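Local coordinates for protein c-di-GMP synthase (Capnocytophaga granulosa, PDB 6WT9) that synthesises the cyclic dinucleotide second messenger 3',3'-c-di-GMP from two GTP molecules, as the signal-producing enzyme of a CBASS antiphage defence system, at residues A[33-36]-A[41-44]; A[8-13]-A[27-32]; A[246-251]-A[289-294]; A[254-259]-A[338-343]. All coordinates share one frame; numbering follows the deposited sequence.

Interaction 1 (A[33-36]-A[41-44])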
loop_
_atom_site.group_PDB
_atom_site.type_symbol
_atom_site.label_atom_id
_atom_site.label_comp_id
_atom_site.label_asym_id
_atom_site.label_seq_id
_atom_site.Cartn_x
_atom_site.Cartn_y
_atom_site.Cartn_z
ATOM N N ASN A 33 -19.043 -7.113 13.425
ATOM C CA ASN A 33 -18.213 -7.178 14.630
ATOM C C ASN A 33 -19.021 -6.709 15.828
ATOM O O ASN A 33 -18.729 -5.666 16.429
ATOM C CB ASN A 33 -16.946 -6.336 14.460
ATOM C CG ASN A 33 -16.135 -6.740 13.246
ATOM O OD1 ASN A 33 -15.348 -7.687 13.300
ATOM N ND2 ASN A 33 -16.314 -6.017 12.145
ATOM N N PRO A 34 -20.048 -7.467 16.225
ATOM C CA PRO A 34 -20.873 -7.043 17.367
ATOM C C PRO A 34 -20.131 -7.042 18.694
ATOM O O PRO A 34 -20.654 -6.492 19.672
ATOM C CB PRO A 34 -22.014 -8.066 17.377
ATOM C CG PRO A 34 -21.415 -9.287 16.768
ATOM C CD PRO A 34 -20.453 -8.791 15.715
ATOM N N ASP A 35 -18.931 -7.626 18.760
ATOM C CA ASP A 35 -18.215 -7.704 20.031
ATOM C C ASP A 35 -17.570 -6.376 20.416
ATOM O O ASP A 35 -17.270 -6.158 21.597
ATOM C CB ASP A 35 -17.145 -8.794 19.969
ATOM C CG ASP A 35 -16.130 -8.551 18.862
ATOM O OD1 ASP A 35 -16.549 -8.338 17.702
ATOM O OD2 ASP A 35 -14.916 -8.566 19.147
ATOM N N VAL A 36 -17.342 -5.487 19.450
ATOM C CA VAL A 36 -16.549 -4.288 19.696
ATOM C C VAL A 36 -17.402 -3.241 20.396
ATOM O O VAL A 36 -16.891 -2.205 20.836
ATOM C CB VAL A 36 -15.967 -3.737 18.385
ATOM C CG1 VAL A 36 -15.211 -4.833 17.664
ATOM C CG2 VAL A 36 -17.076 -3.189 17.494
ATOM N N VAL A 41 -11.121 0.108 22.586
ATOM C CA VAL A 41 -9.875 -0.464 22.085
ATOM C C VAL A 41 -10.156 -1.554 21.057
ATOM O O VAL A 41 -9.404 -1.708 20.089
ATOM C CB VAL A 41 -9.001 -0.978 23.246
ATOM C CG1 VAL A 41 -9.656 -2.151 23.948
ATOM C CG2 VAL A 41 -7.612 -1.355 22.744
ATOM N N LEU A 42 -11.245 -2.309 21.227
ATOM C CA LEU A 42 -11.602 -3.312 20.230
ATOM C C LEU A 42 -12.121 -2.670 18.951
ATOM O O LEU A 42 -11.897 -3.206 17.860
ATOM C CB LEU A 42 -12.646 -4.279 20.794
ATOM C CG LEU A 42 -12.285 -5.054 22.061
ATOM C CD1 LEU A 42 -13.391 -6.034 22.413
ATOM C CD2 LEU A 42 -10.950 -5.772 21.907
ATOM N N LYS A 43 -12.818 -1.536 19.066
ATOM C CA LYS A 43 -13.291 -0.827 17.880
ATOM C C LYS A 43 -12.121 -0.342 17.036
ATOM O O LYS A 43 -12.111 -0.506 15.810
ATOM C CB LYS A 43 -14.166 0.360 18.284
ATOM C CG LYS A 43 -15.450 0.016 19.008
ATOM C CD LYS A 43 -16.207 1.294 19.342
ATOM C CE LYS A 43 -17.505 1.018 20.072
ATOM N NZ LYS A 43 -18.240 2.284 20.354
ATOM N N TYR A 44 -11.128 0.272 17.682
ATOM C CA TYR A 44 -9.990 0.820 16.955
ATOM C C TYR A 44 -9.191 -0.281 16.272
ATOM O O TYR A 44 -8.805 -0.142 15.106
ATOM C CB TYR A 44 -9.106 1.624 17.909
ATOM C CG TYR A 44 -7.864 2.202 17.273
ATOM C CD1 TYR A 44 -7.945 3.270 16.391
ATOM C CD2 TYR A 44 -6.608 1.686 17.564
ATOM C CE1 TYR A 44 -6.811 3.803 15.810
ATOM C CE2 TYR A 44 -5.470 2.212 16.989
ATOM C CZ TYR A 44 -5.576 3.271 16.114
ATOM O OH TYR A 44 -4.443 3.798 15.538
#

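Interaction 2 (A[8-13]-A[27-32])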
loop_
_atom_site.group_PDB
_atom_site.type_symbol
_atom_site.label_atom_id
_atom_site.label_comp_id
_atom_site.label_asym_id
_atom_site.label_seq_id
_atom_site.Cartn_x
_atom_site.Cartn_y
_atom_site.Cartn_z
ATOM N N ALA A 8 -11.237 8.670 20.599
ATOM C CA ALA A 8 -10.882 9.680 19.608
ATOM C C ALA A 8 -10.151 9.058 18.424
ATOM O O ALA A 8 -10.346 9.476 17.277
ATOM C CB ALA A 8 -10.030 10.774 20.253
ATOM N N LEU A 9 -9.304 8.059 18.683
ATOM C CA LEU A 9 -8.609 7.383 17.592
ATOM C C LEU A 9 -9.586 6.626 16.701
ATOM O O LEU A 9 -9.396 6.551 15.482
ATOM C CB LEU A 9 -7.546 6.439 18.155
ATOM C CG LEU A 9 -6.285 7.081 18.736
ATOM C CD1 LEU A 9 -5.473 6.055 19.513
ATOM C CD2 LEU A 9 -5.439 7.700 17.636
ATOM N N PHE A 10 -10.641 6.058 17.290
ATOM C CA PHE A 10 -11.629 5.340 16.493
ATOM C C PHE A 10 -12.417 6.289 15.597
ATOM O O PHE A 10 -12.651 5.985 14.421
ATOM C CB PHE A 10 -12.576 4.556 17.400
ATOM C CG PHE A 10 -13.703 3.891 16.666
ATOM C CD1 PHE A 10 -13.464 2.794 15.856
ATOM C CD2 PHE A 10 -15.000 4.359 16.788
ATOM C CE1 PHE A 10 -14.494 2.179 15.181
ATOM C CE2 PHE A 10 -16.036 3.747 16.114
ATOM C CZ PHE A 10 -15.781 2.655 15.308
ATOM N N GLU A 11 -12.844 7.434 16.136
ATOM C CA GLU A 11 -13.560 8.419 15.329
ATOM C C GLU A 11 -12.694 8.918 14.182
ATOM O O GLU A 11 -13.135 8.967 13.028
ATOM C CB GLU A 11 -14.013 9.592 16.199
ATOM C CG GLU A 11 -15.272 9.332 17.004
ATOM C CD GLU A 11 -15.755 10.572 17.731
ATOM O OE1 GLU A 11 -14.909 11.407 18.114
ATOM O OE2 GLU A 11 -16.983 10.716 17.910
ATOM N N ASN A 12 -11.450 9.301 14.488
ATOM C CA ASN A 12 -10.535 9.757 13.448
ATOM C C ASN A 12 -10.309 8.674 12.401
ATOM O O ASN A 12 -10.191 8.969 11.207
ATOM C CB ASN A 12 -9.207 10.188 14.074
ATOM C CG ASN A 12 -8.226 10.718 13.048
ATOM O OD1 ASN A 12 -8.269 11.891 12.685
ATOM N ND2 ASN A 12 -7.336 9.852 12.573
ATOM N N LEU A 13 -10.250 7.412 12.832
ATOM C CA LEU A 13 -10.091 6.317 11.885
ATOM C C LEU A 13 -11.315 6.170 10.988
ATOM O O LEU A 13 -11.177 5.820 9.809
ATOM C CB LEU A 13 -9.817 5.014 12.633
ATOM C CG LEU A 13 -9.460 3.798 11.778
ATOM C CD1 LEU A 13 -8.290 4.122 10.866
ATOM C CD2 LEU A 13 -9.136 2.613 12.666
ATOM N N THR A 27 -22.708 0.644 9.517
ATOM C CA THR A 27 -23.627 -0.386 9.988
ATOM C C THR A 27 -23.079 -1.782 9.723
ATOM O O THR A 27 -23.155 -2.660 10.591
ATOM C CB THR A 27 -24.995 -0.204 9.333
ATOM O OG1 THR A 27 -25.557 1.047 9.750
ATOM C CG2 THR A 27 -25.940 -1.330 9.730
ATOM N N LYS A 28 -22.513 -2.008 8.535
ATOM C CA LYS A 28 -21.915 -3.308 8.247
ATOM C C LYS A 28 -20.744 -3.600 9.176
ATOM O O LYS A 28 -20.501 -4.763 9.520
ATOM C CB LYS A 28 -21.477 -3.371 6.781
ATOM C CG LYS A 28 -20.478 -4.478 6.465
ATOM C CD LYS A 28 -20.373 -4.744 4.973
ATOM C CE LYS A 28 -21.498 -5.649 4.501
ATOM N NZ LYS A 28 -21.479 -6.962 5.207
ATOM N N PHE A 29 -20.021 -2.565 9.607
ATOM C CA PHE A 29 -18.893 -2.764 10.511
ATOM C C PHE A 29 -19.357 -3.322 11.852
ATOM O O PHE A 29 -18.871 -4.363 12.310
ATOM C CB PHE A 29 -18.139 -1.447 10.700
ATOM C CG PHE A 29 -17.050 -1.516 11.732
ATOM C CD1 PHE A 29 -15.828 -2.095 11.433
ATOM C CD2 PHE A 29 -17.246 -0.996 13.000
ATOM C CE1 PHE A 29 -14.823 -2.160 12.383
ATOM C CE2 PHE A 29 -16.247 -1.056 13.954
ATOM C CZ PHE A 29 -15.032 -1.639 13.642
ATOM N N PHE A 30 -20.300 -2.636 12.501
ATOM C CA PHE A 30 -20.793 -3.106 13.792
ATOM C C PHE A 30 -21.597 -4.392 13.653
ATOM O O PHE A 30 -21.623 -5.207 14.582
ATOM C CB PHE A 30 -21.630 -2.021 14.467
ATOM C CG PHE A 30 -20.818 -0.872 14.994
ATOM C CD1 PHE A 30 -20.089 -1.004 16.164
ATOM C CD2 PHE A 30 -20.786 0.340 14.325
ATOM C CE1 PHE A 30 -19.340 0.048 16.654
ATOM C CE2 PHE A 30 -20.039 1.396 14.811
ATOM C CZ PHE A 30 -19.314 1.249 15.977
ATOM N N SER A 31 -22.255 -4.592 12.510
ATOM C CA SER A 31 -22.960 -5.847 12.279
ATOM C C SER A 31 -21.985 -7.011 12.160
ATOM O O SER A 31 -22.212 -8.081 12.738
ATOM C CB SER A 31 -23.825 -5.742 11.024
ATOM O OG SER A 31 -24.404 -6.994 10.697
ATOM N N ASP A 32 -20.892 -6.822 11.417
ATOM C CA ASP A 32 -19.901 -7.879 11.259
ATOM C C ASP A 32 -19.054 -8.078 12.508
ATOM O O ASP A 32 -18.395 -9.117 12.635
ATOM C CB ASP A 32 -18.989 -7.579 10.069
ATOM C CG ASP A 32 -19.715 -7.653 8.740
ATOM O OD1 ASP A 32 -20.927 -7.958 8.736
ATOM O OD2 ASP A 32 -19.072 -7.404 7.699
#

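Interaction 3 (A[246-251]-A[289-294])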
loop_
_atom_site.group_PDB
_atom_site.type_symbol
_atom_site.label_atom_id
_atom_site.label_comp_id
_atom_site.label_asym_id
_atom_site.label_seq_id
_atom_site.Cartn_x
_atom_site.Cartn_y
_atom_site.Cartn_z
ATOM N N LEU A 246 -3.211 -11.750 6.404
ATOM C CA LEU A 246 -2.017 -10.977 6.068
ATOM C C LEU A 246 -2.356 -9.510 5.830
ATOM O O LEU A 246 -1.616 -8.616 6.257
ATOM C CB LEU A 246 -1.331 -11.572 4.837
ATOM C CG LEU A 246 -0.166 -10.747 4.279
ATOM C CD1 LEU A 246 0.968 -10.656 5.293
ATOM C CD2 LEU A 246 0.332 -11.315 2.963
ATOM N N LYS A 247 -3.475 -9.241 5.155
ATOM C CA LYS A 247 -3.842 -7.857 4.875
ATOM C C LYS A 247 -4.317 -7.136 6.129
ATOM O O LYS A 247 -4.090 -5.929 6.265
ATOM C CB LYS A 247 -4.911 -7.804 3.786
ATOM C CG LYS A 247 -4.429 -8.322 2.437
ATOM C CD LYS A 247 -5.512 -8.218 1.376
ATOM C CE LYS A 247 -5.068 -8.867 0.078
ATOM N NZ LYS A 247 -6.081 -8.690 -0.997
ATOM N N LYS A 248 -4.971 -7.848 7.052
ATOM C CA LYS A 248 -5.343 -7.234 8.323
ATOM C C LYS A 248 -4.114 -6.715 9.059
ATOM O O LYS A 248 -4.110 -5.589 9.571
ATOM C CB LYS A 248 -6.106 -8.233 9.196
ATOM C CG LYS A 248 -7.590 -8.342 8.889
ATOM C CD LYS A 248 -8.296 -9.206 9.921
ATOM C CE LYS A 248 -9.780 -9.325 9.625
ATOM N NZ LYS A 248 -10.025 -9.976 8.310
HETATM N N MSE A 249 -3.060 -7.522 9.118
HETATM C CA MSE A 249 -1.829 -7.124 9.788
HETATM C C MSE A 249 -1.175 -5.933 9.097
HETATM O O MSE A 249 -0.704 -5.008 9.757
HETATM C CB MSE A 249 -0.851 -8.299 9.851
HETATM C CG MSE A 249 -1.258 -9.393 10.821
HETATM SE SE MSE A 249 0.138 -10.736 11.076
HETATM C CE MSE A 249 0.212 -11.431 9.260
ATOM N N ILE A 250 -1.154 -5.964 7.762
ATOM C CA ILE A 250 -0.547 -4.874 6.998
ATOM C C ILE A 250 -1.289 -3.568 7.252
ATOM O O ILE A 250 -0.686 -2.551 7.618
ATOM C CB ILE A 250 -0.512 -5.221 5.498
ATOM C CG1 ILE A 250 0.488 -6.346 5.227
ATOM C CG2 ILE A 250 -0.172 -3.989 4.671
ATOM C CD1 ILE A 250 0.559 -6.769 3.764
ATOM N N ARG A 251 -2.613 -3.576 7.061
ATOM C CA ARG A 251 -3.410 -2.372 7.285
ATOM C C ARG A 251 -3.319 -1.901 8.730
ATOM O O ARG A 251 -3.339 -0.693 8.994
ATOM C CB ARG A 251 -4.869 -2.629 6.899
ATOM C CG ARG A 251 -5.065 -3.028 5.443
ATOM C CD ARG A 251 -6.538 -3.076 5.068
ATOM N NE ARG A 251 -7.231 -4.214 5.665
ATOM C CZ ARG A 251 -7.678 -5.263 4.982
ATOM N NH1 ARG A 251 -7.513 -5.325 3.668
ATOM N NH2 ARG A 251 -8.298 -6.252 5.617
ATOM N N TYR A 289 -7.950 -10.152 16.951
ATOM C CA TYR A 289 -7.249 -9.609 18.111
ATOM C C TYR A 289 -5.926 -10.326 18.351
ATOM O O TYR A 289 -4.939 -9.701 18.753
ATOM C CB TYR A 289 -8.145 -9.695 19.345
ATOM C CG TYR A 289 -9.444 -8.948 19.178
ATOM C CD1 TYR A 289 -9.481 -7.732 18.508
ATOM C CD2 TYR A 289 -10.634 -9.466 19.667
ATOM C CE1 TYR A 289 -10.667 -7.045 18.345
ATOM C CE2 TYR A 289 -11.824 -8.786 19.509
ATOM C CZ TYR A 289 -11.834 -7.577 18.847
ATOM O OH TYR A 289 -13.017 -6.898 18.685
ATOM N N GLN A 290 -5.884 -11.636 18.104
ATOM C CA GLN A 290 -4.661 -12.404 18.300
ATOM C C GLN A 290 -3.576 -12.058 17.290
ATOM O O GLN A 290 -2.425 -12.465 17.481
ATOM C CB GLN A 290 -4.975 -13.899 18.240
ATOM C CG GLN A 290 -5.894 -14.370 19.358
ATOM C CD GLN A 290 -6.537 -15.706 19.060
ATOM O OE1 GLN A 290 -6.653 -16.109 17.903
ATOM N NE2 GLN A 290 -6.965 -16.402 20.107
ATOM N N LEU A 291 -3.905 -11.323 16.226
ATOM C CA LEU A 291 -2.875 -10.874 15.300
ATOM C C LEU A 291 -1.953 -9.834 15.926
ATOM O O LEU A 291 -0.821 -9.669 15.458
ATOM C CB LEU A 291 -3.516 -10.309 14.031
ATOM C CG LEU A 291 -4.384 -11.278 13.224
ATOM C CD1 LEU A 291 -5.026 -10.573 12.042
ATOM C CD2 LEU A 291 -3.563 -12.473 12.758
ATOM N N VAL A 292 -2.402 -9.145 16.971
ATOM C CA VAL A 292 -1.597 -8.109 17.619
ATOM C C VAL A 292 -0.421 -8.734 18.367
ATOM O O VAL A 292 0.717 -8.279 18.178
ATOM C CB VAL A 292 -2.455 -7.228 18.544
ATOM C CG1 VAL A 292 -1.581 -6.240 19.301
ATOM C CG2 VAL A 292 -3.515 -6.494 17.738
ATOM N N PRO A 293 -0.614 -9.757 19.213
ATOM C CA PRO A 293 0.562 -10.407 19.823
ATOM C C PRO A 293 1.494 -11.037 18.804
ATOM O O PRO A 293 2.705 -11.123 19.046
ATOM C CB PRO A 293 -0.056 -11.468 20.746
ATOM C CG PRO A 293 -1.438 -10.993 21.002
ATOM C CD PRO A 293 -1.871 -10.314 19.751
ATOM N N ILE A 294 0.961 -11.483 17.665
ATOM C CA ILE A 294 1.798 -12.071 16.626
ATOM C C ILE A 294 2.641 -10.997 15.948
ATOM O O ILE A 294 3.822 -11.211 15.651
ATOM C CB ILE A 294 0.922 -12.840 15.623
ATOM C CG1 ILE A 294 0.311 -14.060 16.312
ATOM C CG2 ILE A 294 1.726 -13.246 14.394
ATOM C CD1 ILE A 294 -0.783 -14.718 15.527
#

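Interaction 4 (A[254-259]-A[338-343])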
loop_
_atom_site.group_PDB
_atom_site.type_symbol
_atom_site.label_atom_id
_atom_site.label_comp_id
_atom_site.label_asym_id
_atom_site.label_seq_id
_atom_site.Cartn_x
_atom_site.Cartn_y
_atom_site.Cartn_z
ATOM N N LYS A 254 0.033 -0.061 9.202
ATOM C CA LYS A 254 -0.013 1.218 8.502
ATOM C C LYS A 254 -0.868 2.232 9.251
ATOM O O LYS A 254 -0.561 3.430 9.241
ATOM C CB LYS A 254 -0.533 1.016 7.077
ATOM C CG LYS A 254 0.388 0.167 6.210
ATOM C CD LYS A 254 -0.269 -0.247 4.898
ATOM C CE LYS A 254 -0.463 0.929 3.958
ATOM N NZ LYS A 254 -0.989 0.488 2.630
ATOM N N ASN A 255 -1.931 1.776 9.914
ATOM C CA ASN A 255 -2.752 2.690 10.701
ATOM C C ASN A 255 -2.043 3.109 11.984
ATOM O O ASN A 255 -2.169 4.260 12.419
ATOM C CB ASN A 255 -4.106 2.053 11.003
ATOM C CG ASN A 255 -5.121 2.306 9.907
ATOM O OD1 ASN A 255 -5.321 3.446 9.488
ATOM N ND2 ASN A 255 -5.759 1.245 9.427
ATOM N N LEU A 256 -1.297 2.191 12.608
ATOM C CA LEU A 256 -0.476 2.574 13.752
ATOM C C LEU A 256 0.591 3.584 13.352
ATOM O O LEU A 256 0.949 4.461 14.149
ATOM C CB LEU A 256 0.179 1.346 14.383
ATOM C CG LEU A 256 -0.728 0.331 15.077
ATOM C CD1 LEU A 256 0.111 -0.591 15.943
ATOM C CD2 LEU A 256 -1.797 1.025 15.903
ATOM N N LYS A 257 1.106 3.477 12.126
ATOM C CA LYS A 257 2.068 4.456 11.632
ATOM C C LYS A 257 1.425 5.830 11.480
ATOM O O LYS A 257 1.997 6.845 11.894
ATOM C CB LYS A 257 2.650 3.978 10.302
ATOM C CG LYS A 257 3.446 5.024 9.545
ATOM C CD LYS A 257 3.830 4.511 8.167
ATOM C CE LYS A 257 4.491 5.594 7.332
ATOM N NZ LYS A 257 4.866 5.089 5.983
ATOM N N ALA A 258 0.226 5.879 10.895
ATOM C CA ALA A 258 -0.436 7.158 10.663
ATOM C C ALA A 258 -0.889 7.811 11.962
ATOM O O ALA A 258 -0.993 9.041 12.031
ATOM C CB ALA A 258 -1.628 6.972 9.724
ATOM N N ASP A 259 -1.162 7.017 12.995
ATOM C CA ASP A 259 -1.657 7.537 14.262
ATOM C C ASP A 259 -0.562 7.729 15.301
ATOM O O ASP A 259 -0.858 8.173 16.416
ATOM C CB ASP A 259 -2.743 6.613 14.822
ATOM C CG ASP A 259 -4.044 6.722 14.057
ATOM O OD1 ASP A 259 -4.317 7.811 13.513
ATOM O OD2 ASP A 259 -4.794 5.725 13.998
ATOM N N GLN A 338 7.091 -0.015 19.732
ATOM C CA GLN A 338 6.476 0.647 20.880
ATOM C C GLN A 338 4.964 0.737 20.717
ATOM O O GLN A 338 4.212 0.449 21.655
ATOM C CB GLN A 338 7.064 2.048 21.065
ATOM C CG GLN A 338 8.578 2.133 20.959
ATOM C CD GLN A 338 9.293 1.583 22.175
ATOM O OE1 GLN A 338 8.667 1.261 23.186
ATOM N NE2 GLN A 338 10.614 1.476 22.086
ATOM N N GLU A 339 4.501 1.132 19.528
ATOM C CA GLU A 339 3.068 1.277 19.300
ATOM C C GLU A 339 2.347 -0.060 19.427
ATOM O O GLU A 339 1.277 -0.139 20.041
ATOM C CB GLU A 339 2.819 1.894 17.924
ATOM C CG GLU A 339 3.469 3.258 17.728
ATOM C CD GLU A 339 2.830 4.340 18.578
ATOM O OE1 GLU A 339 1.635 4.206 18.914
ATOM O OE2 GLU A 339 3.525 5.322 18.912
ATOM N N VAL A 340 2.913 -1.120 18.847
ATOM C CA VAL A 340 2.297 -2.439 18.954
ATOM C C VAL A 340 2.299 -2.908 20.403
ATOM O O VAL A 340 1.310 -3.473 20.888
ATOM C CB VAL A 340 3.017 -3.440 18.034
ATOM C CG1 VAL A 340 2.426 -4.834 18.200
ATOM C CG2 VAL A 340 2.924 -2.985 16.587
ATOM N N LYS A 341 3.406 -2.676 21.114
ATOM C CA LYS A 341 3.482 -3.042 22.524
ATOM C C LYS A 341 2.403 -2.337 23.337
ATOM O O LYS A 341 1.807 -2.935 24.242
ATOM C CB LYS A 341 4.876 -2.714 23.065
ATOM C CG LYS A 341 5.044 -2.918 24.559
ATOM C CD LYS A 341 6.421 -2.464 25.021
ATOM C CE LYS A 341 7.481 -3.525 24.771
ATOM N NZ LYS A 341 7.350 -4.675 25.713
ATOM N N ILE A 342 2.127 -1.070 23.020
ATOM C CA ILE A 342 1.094 -0.328 23.737
ATOM C C ILE A 342 -0.280 -0.927 23.466
ATOM O O ILE A 342 -1.067 -1.157 24.392
ATOM C CB ILE A 342 1.142 1.163 23.359
ATOM C CG1 ILE A 342 2.411 1.815 23.911
ATOM C CG2 ILE A 342 -0.101 1.883 23.865
ATOM C CD1 ILE A 342 2.556 3.276 23.535
ATOM N N ILE A 343 -0.592 -1.181 22.192
ATOM C CA ILE A 343 -1.879 -1.782 21.846
ATOM C C ILE A 343 -2.021 -3.146 22.509
ATOM O O ILE A 343 -3.051 -3.456 23.119
ATOM C CB ILE A 343 -2.029 -1.892 20.318
ATOM C CG1 ILE A 343 -1.882 -0.522 19.653
ATOM C CG2 ILE A 343 -3.370 -2.522 19.968
ATOM C CD1 ILE A 343 -3.009 0.425 19.964
HETATM O O HOH W 1 -0.157 4.458 16.607
#

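Interaction 1 (A[33-36]-A[41-44])
Val36 presses its isopropyl group against the flank of helix 40-49, where it meets Leu42 and Lys43. The CG1 methyl lies 3.7 Å from Leu42 O and also reaches the CB of that leucine, while CB and CG2 face the start of the Lys43 chain. Lys43 does not point at the valine; it crosses it obliquely. Its CG is anti to its own carbonyl carbon (chi1 -64°) and the chain is extended from there on, which carries it past the backbone carbonyl of Val36. Lys43 CG comes within 3.2 Å of Val36 O and Lys43 CE within 3.4 Å of the same oxygen, so the aliphatic length of the lysine runs by that carbonyl. Leu42 is directed at the 33-36 segment, and its CD1 meets the backbone at Asp35 O at 4.0 Å. The Asp35 carboxylate is engaged outside this pair, by Tyr289 and Lys288. Phe30 of the preceding helix touches both Val36 and Lys43. The backbones come close here, with Val36 CA and Leu42 CA 5.1 Å apart. This is the close apolar packing of a short helix-loop-helix connection, here the turn that joins helix 23-32 to helix 40-49.

Interaction 2 (A[8-13]-A[27-32])
Phe10 reaches across from helix 6-17 into a small aromatic cluster with Phe29 and Phe30 of helix 23-32, an example of helix-helix packing through long side chains. The two backbones stand well apart, Phe10 CA and Phe29 CA being 12.4 Å from each other, and the three rings bridge the distance. Phe10 and Phe29 both have CG anti to the backbone N (chi1 175° and 174°), which sends each ring outward to slide past the other in opposite directions. Phe29 CE2 sits at the edge of the Phe10 ring, near its plane, 3.9 Å from Phe10 CE1. Phe30 comes toward Phe10 from the opposite direction, its ring meeting it obliquely. Within helix 23-32 the two neighbours also pack on each other: Phe29 CD2 stands 3.9 Å above the Phe30 ring, over its centre. Helix 40-49 closes in on this tight part, Lys43 touching Phe10 and Thr46 touching Phe29. The outer side of helix 23-32 is quite different. There Thr27, Lys28, Ser31 and Asp32 are exposed, and a salt bridge from Lys28 NZ to Asp32 OD2, 3.5 Å long and weak as a hydrogen bond, joins successive turns of that one helix. On the packed side the ring end of Phe10 also makes contact, Phe10 CZ lying 3.9 Å from Phe30 CZ.

Interaction 3 (A[246-251]-A[289-294])
Leu291 lays its CD1 methyl against the aliphatic root of Lys248, 3.8 Å from Lys248 CB, and overlaps the start of the Met249 chain with its CB. This is plain apolar helix-to-helix packing in the helical part of the enzyme, between helix 245-259 and the early residues of helix 291-304. The leucine crosses each of its two partners at about a right angle. With CG anti to the carbonyl carbon (chi1 -61°), Leu291 extends its CD1 far enough to touch Lys248 CD too, at 4.1 Å. Beyond that point the lysine turns at its last torsion (chi4 62°) and its ammonium group is carried off from Leu291; its share in the contact is the hydrocarbon stem. Met249, modelled as selenomethionine, is the more deeply buried of the two. Its CG lies 4.0 Å from Leu291 CB, and Cys275 of helix 268-276 and Tyr283 pack against it from outside the pair. Met49 of helix 40-49 touches both Lys248 and Leu291. The looser end of the contact is at Ile294, one turn further along, whose CG2 methyl stands 4.5 Å from Met249 SE.

Interaction 4 (A[254-259]-A[338-343])
The helical segments 254-259 and 338-343 come closest near Leu256 and Glu339, whose CA atoms are 6.7 Å apart. The segment axes approach to 10.4 Å and their directions make an angle of 104°, so these segments cross at a steep angle and share one compact patch instead of a long seam. Leu256 fills that patch. It points at the other helix, and its two methyls divide the work. CD1 meets Val340 CG2 at 3.7 Å, the valine lying across the leucine at about a right angle, and also rests on the CB of Glu339. CD2 reaches the next turn and packs on Ile343 CG1 at 4.1 Å. Beside this apolar contact runs a polar bridge. A water donates to Leu256 O over 2.7 Å and to Glu339 OE1 over 2.9 Å, tying the backbone of one helix to the carboxylate of the other. Glu339 is buried, and a bend at its second torsion (chi2 -69°) turns the carboxylate aside from the leucine methyls. Its charge is answered outside the pair: OE1 forms a salt bridge with Lys4, and OE2 is hydrogen-bonded to the hydroxyl of Ser260. These partners would probably favour the ionised form. Around the patch, helix 40-49 adds Tyr44 against Leu256 and Ile45 against Ile343, while helix 6-17 contributes Tyr6 on Ile343. The C-terminal helix 327-347 is thus packed across the end part of helix 245-259, with the N-terminal helices on its flank.

Overall arrangement
Helix 40-49 draws the four contacts together in the helical part of the fold. Interactions 1 and 2 are the closest pair, their centres about 8 Å apart, with Lys43 CB 3.5 Å from Phe10 CD1. Tyrosine hydroxyls link interaction 1 to interactions 3 and 4: Tyr289 OH probably bonds to Asp35 OD2 at 2.6 Å, and Tyr44 OH to Asp259 OD2 at 2.5 Å. Interactions 3 and 4 share helix 245-259, lie about 12 Å apart between centres, and meet where Val292 O approaches Val340 CG1. Leu13 CD1 of interaction 2 lies 3.3 Å from Asn255 OD1 of interaction 4, whereas the nearest atoms of interactions 2 and 3 are about 7 Å apart. None of the eight segments belongs to the mixed sheet of the nucleotidyltransferase fold.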